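Nicotinate-nucleotide--dimethylbenzimidazole phosphoribosyltransferase (Thermus thermophilus HB8, PDB 1WX1) probably catalyses the transfer of phosphoribose from nicotinate mononucleotide to 5,6-dimethylbenzimidazole, giving alpha-ribazole 5'-phosphate for cobalamin biosynthesis. Local coordinates at residues L268-E280 with L287-A301. Residues are numbered along the deposited sequence; the frame is centred on the assembly and turned at random.
Sequences LRDHLFAGHLSRE and LEALGLRPLLDLDLA
Arg-279 engages Asp-299 through NE and NH2, one on the carboxylate and one on the main-chain carbonyl. Its NE forms a salt bridge with OD1 of Asp-299 (2.8 Å), arriving from above the carboxylate plane, and the guanidinium and carboxylate planes lie 41° apart. NH2 of Arg-279 donates to the backbone O of Asp-299 (2.9 Å) and also to the carbonyl of Arg-21 of the second subunit. A bend at chi3 (-48°) turns the guanidinium back across Asp-299, while CB of Ala-301 sits over the centre of one guanidinium face. Were Arg-279 shortened to an alanine, the Asp-299 carboxylate would probably lose this cationic partner, and this link to the neighbouring subunit would probably go with it.

Backbone bonds carry the middle of the contact. Leu-296 N donates to Gly-275 O and Leu-277 N returns a bond to Leu-296 O (3.0 Å), making a single bridge at His-276 and Leu-296; beside it, Leu-295 N donates to Ala-274 O. This isolated bridge lies just beyond strand 272-274, an edge strand of the chain's six-stranded parallel sheet, next to strand 247-249. Helix 281-290 ends in a Schellman motif with Gly-291 at C-prime, and the returning chain then runs past the strand.

Apolar side chains join the end of the helix and the chain after it to the strand: Ala-274 CB meets Leu-287 CD2 at 3.7 Å, and Leu-272 CB meets Leu-292 CD1 at 3.8 Å. Leu-277 lays its CB against the Pro-294 ring.

Water bridges complete the polar contacts. One water joins Ala-274 N to Arg-293 O; another links His-276 ND1 (2.9 Å) with Leu-277 O and the amides of Leu-298 and Leu-300.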
ATOM      1  N   LEU A 268     -13.734   7.970  19.368  1.00 21.66           N
ATOM      2  CA  LEU A 268     -13.738   7.208  18.126  1.00 21.18           C
ATOM      3  C   LEU A 268     -12.470   7.399  17.303  1.00 21.47           C
ATOM      4  O   LEU A 268     -12.068   6.514  16.542  1.00 20.42           O
ATOM      5  CB  LEU A 268     -14.970   7.596  17.304  1.00 23.55           C
ATOM      6  CG  LEU A 268     -15.187   6.902  15.959  1.00 24.12           C
ATOM      7  CD1 LEU A 268     -16.683   6.680  15.758  1.00 24.09           C
ATOM      8  CD2 LEU A 268     -14.591   7.751  14.839  1.00 21.22           C
ATOM      9  N   ARG A 269     -11.831   8.551  17.477  1.00 21.29           N
ATOM     10  CA  ARG A 269     -10.622   8.875  16.743  1.00 21.66           C
ATOM     11  C   ARG A 269      -9.509   7.847  16.945  1.00 20.81           C
ATOM     12  O   ARG A 269      -8.730   7.594  16.033  1.00 17.61           O
ATOM     13  CB  ARG A 269     -10.117  10.248  17.165  1.00 27.32           C
ATOM     14  CG  ARG A 269      -8.945  10.764  16.345  1.00 33.40           C
ATOM     15  CD  ARG A 269      -8.426  12.047  16.984  1.00 39.69           C
ATOM     16  NE  ARG A 269      -7.355  11.788  17.942  1.00 45.55           N
ATOM     17  CZ  ARG A 269      -6.219  11.161  17.629  1.00 48.74           C
ATOM     18  NH1 ARG A 269      -6.006  10.730  16.383  1.00 50.51           N
ATOM     19  NH2 ARG A 269      -5.299  10.948  18.560  1.00 49.76           N
ATOM     20  N   ASP A 270      -9.434   7.256  18.137  1.00 21.02           N
ATOM     21  CA  ASP A 270      -8.401   6.260  18.447  1.00 22.19           C
ATOM     22  C   ASP A 270      -8.554   4.959  17.662  1.00 21.17           C
ATOM     23  O   ASP A 270      -7.620   4.160  17.594  1.00 20.17           O
ATOM     24  CB  ASP A 270      -8.401   5.938  19.945  1.00 26.26           C
ATOM     25  CG  ASP A 270      -8.117   7.152  20.794  1.00 30.63           C
ATOM     26  OD1 ASP A 270      -7.173   7.898  20.458  1.00 34.09           O
ATOM     27  OD2 ASP A 270      -8.838   7.355  21.793  1.00 36.13           O
ATOM     28  N   HIS A 271      -9.722   4.753  17.066  1.00 19.01           N
ATOM     29  CA  HIS A 271      -9.979   3.541  16.290  1.00 20.78           C
ATOM     30  C   HIS A 271      -9.810   3.747  14.789  1.00 20.45           C
ATOM     31  O   HIS A 271      -9.914   2.792  14.014  1.00 18.38           O
ATOM     32  CB  HIS A 271     -11.402   3.039  16.543  1.00 22.80           C
ATOM     33  CG  HIS A 271     -11.586   2.373  17.869  1.00 26.21           C
ATOM     34  ND1 HIS A 271     -11.983   1.057  17.991  1.00 27.79           N
ATOM     35  CD2 HIS A 271     -11.446   2.840  19.133  1.00 26.86           C
ATOM     36  CE1 HIS A 271     -12.079   0.745  19.270  1.00 29.85           C
ATOM     37  NE2 HIS A 271     -11.759   1.811  19.985  1.00 28.34           N
ATOM     38  N   LEU A 272      -9.558   4.990  14.384  1.00 18.71           N
ATOM     39  CA  LEU A 272      -9.415   5.327  12.970  1.00 17.82           C
ATOM     40  C   LEU A 272      -8.022   5.185  12.374  1.00 18.98           C
ATOM     41  O   LEU A 272      -7.016   5.532  12.997  1.00 17.40           O
ATOM     42  CB  LEU A 272      -9.884   6.765  12.711  1.00 17.93           C
ATOM     43  CG  LEU A 272     -11.343   7.151  12.964  1.00 20.54           C
ATOM     44  CD1 LEU A 272     -11.542   8.631  12.619  1.00 17.55           C
ATOM     45  CD2 LEU A 272     -12.260   6.272  12.127  1.00 20.34           C
ATOM     46  N   PHE A 273      -7.990   4.684  11.143  1.00 16.42           N
ATOM     47  CA  PHE A 273      -6.765   4.518  10.378  1.00 17.20           C
ATOM     48  C   PHE A 273      -7.038   5.148   9.017  1.00 17.65           C
ATOM     49  O   PHE A 273      -8.035   4.817   8.363  1.00 17.83           O
ATOM     50  CB  PHE A 273      -6.438   3.033  10.211  1.00 16.04           C
ATOM     51  CG  PHE A 273      -6.032   2.362  11.494  1.00 18.59           C
ATOM     52  CD1 PHE A 273      -4.690   2.295  11.864  1.00 17.79           C
ATOM     53  CD2 PHE A 273      -6.994   1.848  12.356  1.00 16.88           C
ATOM     54  CE1 PHE A 273      -4.312   1.719  13.080  1.00 19.10           C
ATOM     55  CE2 PHE A 273      -6.631   1.271  13.575  1.00 18.28           C
ATOM     56  CZ  PHE A 273      -5.284   1.210  13.937  1.00 19.33           C
ATOM     57  N   ALA A 274      -6.173   6.060   8.590  1.00 15.60           N
ATOM     58  CA  ALA A 274      -6.366   6.707   7.299  1.00 16.74           C
ATOM     59  C   ALA A 274      -5.832   5.808   6.193  1.00 17.38           C
ATOM     60  O   ALA A 274      -4.617   5.623   6.056  1.00 18.48           O
ATOM     61  CB  ALA A 274      -5.662   8.064   7.273  1.00 16.67           C
ATOM     62  N   GLY A 275      -6.748   5.244   5.408  1.00 16.36           N
ATOM     63  CA  GLY A 275      -6.356   4.361   4.324  1.00 15.48           C
ATOM     64  C   GLY A 275      -5.454   5.013   3.292  1.00 16.94           C
ATOM     65  O   GLY A 275      -4.420   4.458   2.920  1.00 17.46           O
ATOM     66  N   HIS A 276      -5.837   6.193   2.817  1.00 16.71           N
ATOM     67  CA  HIS A 276      -5.029   6.887   1.822  1.00 17.48           C
ATOM     68  C   HIS A 276      -5.272   8.385   1.843  1.00 16.82           C
ATOM     69  O   HIS A 276      -6.054   8.896   2.645  1.00 16.81           O
ATOM     70  CB  HIS A 276      -5.341   6.364   0.416  1.00 17.18           C
ATOM     71  CG  HIS A 276      -6.669   6.809  -0.113  1.00 19.55           C
ATOM     72  ND1 HIS A 276      -6.842   7.258  -1.402  1.00 20.15           N
ATOM     73  CD2 HIS A 276      -7.890   6.869   0.476  1.00 20.43           C
ATOM     74  CE1 HIS A 276      -8.113   7.580  -1.589  1.00 22.95           C
ATOM     75  NE2 HIS A 276      -8.767   7.352  -0.465  1.00 21.55           N
ATOM     76  N   LEU A 277      -4.580   9.081   0.950  1.00 18.50           N
ATOM     77  CA  LEU A 277      -4.733  10.523   0.814  1.00 19.36           C
ATOM     78  C   LEU A 277      -5.320  10.752  -0.571  1.00 19.68           C
ATOM     79  O   LEU A 277      -4.675  10.471  -1.584  1.00 19.79           O
ATOM     80  CB  LEU A 277      -3.383  11.239   0.932  1.00 19.37           C
ATOM     81  CG  LEU A 277      -3.466  12.766   0.761  1.00 20.66           C
ATOM     82  CD1 LEU A 277      -4.367  13.363   1.835  1.00 19.31           C
ATOM     83  CD2 LEU A 277      -2.071  13.371   0.830  1.00 23.29           C
ATOM     84  N   SER A 278      -6.555  11.239  -0.604  1.00 19.24           N
ATOM     85  CA  SER A 278      -7.250  11.512  -1.852  1.00 20.87           C
ATOM     86  C   SER A 278      -6.653  12.739  -2.523  1.00 21.31           C
ATOM     87  O   SER A 278      -5.963  13.524  -1.880  1.00 19.67           O
ATOM     88  CB  SER A 278      -8.737  11.766  -1.580  1.00 21.93           C
ATOM     89  OG  SER A 278      -9.402  12.197  -2.752  1.00 25.86           O
ATOM     90  N   ARG A 279      -6.921  12.889  -3.815  1.00 22.78           N
ATOM     91  CA  ARG A 279      -6.439  14.042  -4.570  1.00 24.80           C
ATOM     92  C   ARG A 279      -7.290  15.253  -4.170  1.00 24.95           C
ATOM     93  O   ARG A 279      -6.898  16.395  -4.390  1.00 26.05           O
ATOM     94  CB  ARG A 279      -6.582  13.782  -6.074  1.00 25.15           C
ATOM     95  CG  ARG A 279      -6.011  14.864  -6.975  1.00 26.08           C
ATOM     96  CD  ARG A 279      -6.425  14.596  -8.417  1.00 29.11           C
ATOM     97  NE  ARG A 279      -6.186  13.202  -8.780  1.00 27.23           N
ATOM     98  CZ  ARG A 279      -6.819  12.564  -9.760  1.00 27.10           C
ATOM     99  NH1 ARG A 279      -7.732  13.196 -10.485  1.00 25.99           N
ATOM    100  NH2 ARG A 279      -6.553  11.287 -10.000  1.00 24.17           N
ATOM    101  N   GLU A 280      -8.459  14.996  -3.587  1.00 25.12           N
ATOM    102  CA  GLU A 280      -9.337  16.078  -3.151  1.00 26.38           C
ATOM    103  C   GLU A 280      -8.590  16.939  -2.143  1.00 26.19           C
ATOM    104  O   GLU A 280      -8.163  16.457  -1.099  1.00 23.75           O
ATOM    105  CB  GLU A 280     -10.612  15.518  -2.512  1.00 29.84           C
ATOM    106  CG  GLU A 280     -11.686  15.164  -3.521  1.00 34.55           C
ATOM    107  CD  GLU A 280     -12.387  16.398  -4.072  1.00 37.24           C
ATOM    108  OE1 GLU A 280     -13.005  16.309  -5.155  1.00 40.82           O
ATOM    109  OE2 GLU A 280     -12.327  17.457  -3.417  1.00 39.67           O
ATOM    110  N   LEU A 287      -7.675  14.975   7.559  1.00 16.83           N
ATOM    111  CA  LEU A 287      -6.727  14.068   8.189  1.00 18.65           C
ATOM    112  C   LEU A 287      -5.868  14.796   9.219  1.00 19.25           C
ATOM    113  O   LEU A 287      -5.521  14.227  10.257  1.00 20.48           O
ATOM    114  CB  LEU A 287      -5.848  13.399   7.132  1.00 18.35           C
ATOM    115  CG  LEU A 287      -6.592  12.445   6.186  1.00 18.77           C
ATOM    116  CD1 LEU A 287      -5.598  11.786   5.259  1.00 20.74           C
ATOM    117  CD2 LEU A 287      -7.349  11.386   6.991  1.00 19.78           C
ATOM    118  N   GLU A 288      -5.528  16.050   8.940  1.00 21.08           N
ATOM    119  CA  GLU A 288      -4.736  16.835   9.884  1.00 23.65           C
ATOM    120  C   GLU A 288      -5.582  17.112  11.128  1.00 22.62           C
ATOM    121  O   GLU A 288      -5.092  17.023  12.251  1.00 21.71           O
ATOM    122  CB  GLU A 288      -4.277  18.151   9.243  1.00 27.38           C
ATOM    123  CG  GLU A 288      -3.194  17.973   8.186  1.00 33.93           C
ATOM    124  CD  GLU A 288      -1.875  17.459   8.771  1.00 40.14           C
ATOM    125  OE1 GLU A 288      -1.215  18.199   9.534  1.00 43.05           O
ATOM    126  OE2 GLU A 288      -1.495  16.310   8.473  1.00 42.54           O
ATOM    127  N   ALA A 289      -6.858  17.428  10.929  1.00 21.10           N
ATOM    128  CA  ALA A 289      -7.750  17.699  12.050  1.00 21.15           C
ATOM    129  C   ALA A 289      -7.889  16.454  12.923  1.00 22.52           C
ATOM    130  O   ALA A 289      -8.051  16.544  14.144  1.00 20.70           O
ATOM    131  CB  ALA A 289      -9.123  18.136  11.538  1.00 21.53           C
ATOM    132  N   LEU A 290      -7.825  15.288  12.287  1.00 21.25           N
ATOM    133  CA  LEU A 290      -7.942  14.024  13.004  1.00 21.89           C
ATOM    134  C   LEU A 290      -6.584  13.567  13.528  1.00 22.32           C
ATOM    135  O   LEU A 290      -6.509  12.674  14.367  1.00 22.65           O
ATOM    136  CB  LEU A 290      -8.531  12.949  12.082  1.00 21.72           C
ATOM    137  CG  LEU A 290     -10.039  13.043  11.809  1.00 23.96           C
ATOM    138  CD1 LEU A 290     -10.404  12.208  10.592  1.00 25.60           C
ATOM    139  CD2 LEU A 290     -10.810  12.587  13.033  1.00 22.69           C
ATOM    140  N   GLY A 291      -5.518  14.186  13.027  1.00 21.93           N
ATOM    141  CA  GLY A 291      -4.177  13.820  13.448  1.00 23.30           C
ATOM    142  C   GLY A 291      -3.786  12.442  12.944  1.00 24.50           C
ATOM    143  O   GLY A 291      -3.135  11.672  13.651  1.00 23.54           O
ATOM    144  N   LEU A 292      -4.174  12.128  11.711  1.00 22.74           N
ATOM    145  CA  LEU A 292      -3.878  10.826  11.130  1.00 22.16           C
ATOM    146  C   LEU A 292      -2.973  10.903   9.911  1.00 23.11           C
ATOM    147  O   LEU A 292      -3.079  11.823   9.098  1.00 22.27           O
ATOM    148  CB  LEU A 292      -5.186  10.128  10.741  1.00 22.37           C
ATOM    149  CG  LEU A 292      -6.195   9.909  11.867  1.00 23.30           C
ATOM    150  CD1 LEU A 292      -7.512   9.391  11.297  1.00 25.20           C
ATOM    151  CD2 LEU A 292      -5.615   8.922  12.876  1.00 23.58           C
ATOM    152  N   ARG A 293      -2.085   9.920   9.787  1.00 23.54           N
ATOM    153  CA  ARG A 293      -1.168   9.844   8.658  1.00 25.22           C
ATOM    154  C   ARG A 293      -1.704   8.820   7.662  1.00 23.65           C
ATOM    155  O   ARG A 293      -1.984   7.682   8.025  1.00 23.25           O
ATOM    156  CB  ARG A 293       0.224   9.409   9.120  1.00 30.03           C
ATOM    157  CG  ARG A 293       1.229   9.235   7.992  1.00 34.57           C
ATOM    158  CD  ARG A 293       2.546   8.693   8.527  1.00 40.54           C
ATOM    159  NE  ARG A 293       3.581   8.584   7.501  1.00 45.89           N
ATOM    160  CZ  ARG A 293       3.482   7.846   6.399  1.00 48.56           C
ATOM    161  NH1 ARG A 293       2.385   7.139   6.162  1.00 50.90           N
ATOM    162  NH2 ARG A 293       4.490   7.810   5.536  1.00 49.92           N
ATOM    163  N   PRO A 294      -1.851   9.218   6.391  1.00 22.95           N
ATOM    164  CA  PRO A 294      -2.354   8.340   5.327  1.00 22.96           C
ATOM    165  C   PRO A 294      -1.373   7.202   5.036  1.00 22.98           C
ATOM    166  O   PRO A 294      -0.169   7.427   4.908  1.00 21.91           O
ATOM    167  CB  PRO A 294      -2.492   9.278   4.126  1.00 23.80           C
ATOM    168  CG  PRO A 294      -2.543  10.658   4.737  1.00 27.14           C
ATOM    169  CD  PRO A 294      -1.584  10.572   5.878  1.00 21.73           C
ATOM    170  N   LEU A 295      -1.888   5.984   4.925  1.00 20.53           N
ATOM    171  CA  LEU A 295      -1.039   4.832   4.641  1.00 22.82           C
ATOM    172  C   LEU A 295      -0.613   4.788   3.180  1.00 23.81           C
ATOM    173  O   LEU A 295       0.526   4.447   2.869  1.00 26.28           O
ATOM    174  CB  LEU A 295      -1.772   3.536   4.985  1.00 22.36           C
ATOM    175  CG  LEU A 295      -1.897   3.229   6.472  1.00 24.34           C
ATOM    176  CD1 LEU A 295      -2.812   2.033   6.680  1.00 24.07           C
ATOM    177  CD2 LEU A 295      -0.517   2.954   7.037  1.00 26.25           C
ATOM    178  N   LEU A 296      -1.541   5.125   2.290  1.00 22.27           N
ATOM    179  CA  LEU A 296      -1.281   5.115   0.857  1.00 21.46           C
ATOM    180  C   LEU A 296      -1.443   6.497   0.237  1.00 21.83           C
ATOM    181  O   LEU A 296      -2.207   7.326   0.730  1.00 21.78           O
ATOM    182  CB  LEU A 296      -2.257   4.167   0.153  1.00 21.21           C
ATOM    183  CG  LEU A 296      -2.236   2.691   0.549  1.00 19.83           C
ATOM    184  CD1 LEU A 296      -3.462   1.984  -0.030  1.00 19.75           C
ATOM    185  CD2 LEU A 296      -0.951   2.055   0.047  1.00 21.63           C
ATOM    186  N   ASP A 297      -0.725   6.728  -0.855  1.00 22.11           N
ATOM    187  CA  ASP A 297      -0.819   7.978  -1.600  1.00 24.23           C
ATOM    188  C   ASP A 297      -0.643   7.587  -3.062  1.00 23.40           C
ATOM    189  O   ASP A 297       0.471   7.589  -3.586  1.00 23.53           O
ATOM    190  CB  ASP A 297       0.275   8.960  -1.196  1.00 27.71           C
ATOM    191  CG  ASP A 297       0.028  10.351  -1.753  1.00 32.80           C
ATOM    192  OD1 ASP A 297      -0.658  10.456  -2.791  1.00 33.33           O
ATOM    193  OD2 ASP A 297       0.519  11.334  -1.162  1.00 38.78           O
ATOM    194  N   LEU A 298      -1.749   7.237  -3.710  1.00 22.47           N
ATOM    195  CA  LEU A 298      -1.711   6.802  -5.098  1.00 22.45           C
ATOM    196  C   LEU A 298      -2.447   7.745  -6.042  1.00 21.94           C
ATOM    197  O   LEU A 298      -2.767   7.374  -7.168  1.00 21.66           O
ATOM    198  CB  LEU A 298      -2.303   5.394  -5.202  1.00 22.67           C
ATOM    199  CG  LEU A 298      -1.588   4.311  -4.384  1.00 24.62           C
ATOM    200  CD1 LEU A 298      -2.460   3.065  -4.308  1.00 25.64           C
ATOM    201  CD2 LEU A 298      -0.235   3.996  -5.013  1.00 25.57           C
ATOM    202  N   ASP A 299      -2.708   8.961  -5.571  1.00 21.37           N
ATOM    203  CA  ASP A 299      -3.401   9.974  -6.360  1.00 23.38           C
ATOM    204  C   ASP A 299      -4.792   9.508  -6.786  1.00 22.79           C
ATOM    205  O   ASP A 299      -5.257   9.815  -7.886  1.00 23.54           O
ATOM    206  CB  ASP A 299      -2.557  10.349  -7.587  1.00 24.37           C
ATOM    207  CG  ASP A 299      -3.154  11.500  -8.380  1.00 28.58           C
ATOM    208  OD1 ASP A 299      -3.646  12.466  -7.760  1.00 30.10           O
ATOM    209  OD2 ASP A 299      -3.120  11.444  -9.629  1.00 32.36           O
ATOM    210  N   LEU A 300      -5.454   8.769  -5.902  1.00 21.16           N
ATOM    211  CA  LEU A 300      -6.795   8.271  -6.178  1.00 21.23           C
ATOM    212  C   LEU A 300      -7.807   9.391  -5.956  1.00 21.89           C
ATOM    213  O   LEU A 300      -7.627  10.244  -5.089  1.00 22.57           O
ATOM    214  CB  LEU A 300      -7.125   7.094  -5.255  1.00 20.98           C
ATOM    215  CG  LEU A 300      -6.156   5.908  -5.283  1.00 24.10           C
ATOM    216  CD1 LEU A 300      -6.606   4.864  -4.271  1.00 25.74           C
ATOM    217  CD2 LEU A 300      -6.101   5.310  -6.680  1.00 22.90           C
ATOM    218  N   ALA A 301      -8.873   9.387  -6.745  1.00 22.49           N
ATOM    219  CA  ALA A 301      -9.908  10.401  -6.616  1.00 25.84           C
ATOM    220  C   ALA A 301     -11.260   9.778  -6.946  1.00 27.37           C
ATOM    221  O   ALA A 301     -12.144  10.444  -7.477  1.00 31.23           O
ATOM    222  CB  ALA A 301      -9.615  11.566  -7.561  1.00 25.49           C
TER
HETATM  223  O   HOH W   1      -3.755   6.305   9.928  1.00 26.92           O
HETATM  224  O   HOH W   2      -4.473   8.022  -2.955  1.00 21.86           O
HETATM  225  O   HOH W   3      -2.953  11.154  -3.398  1.00 40.59           O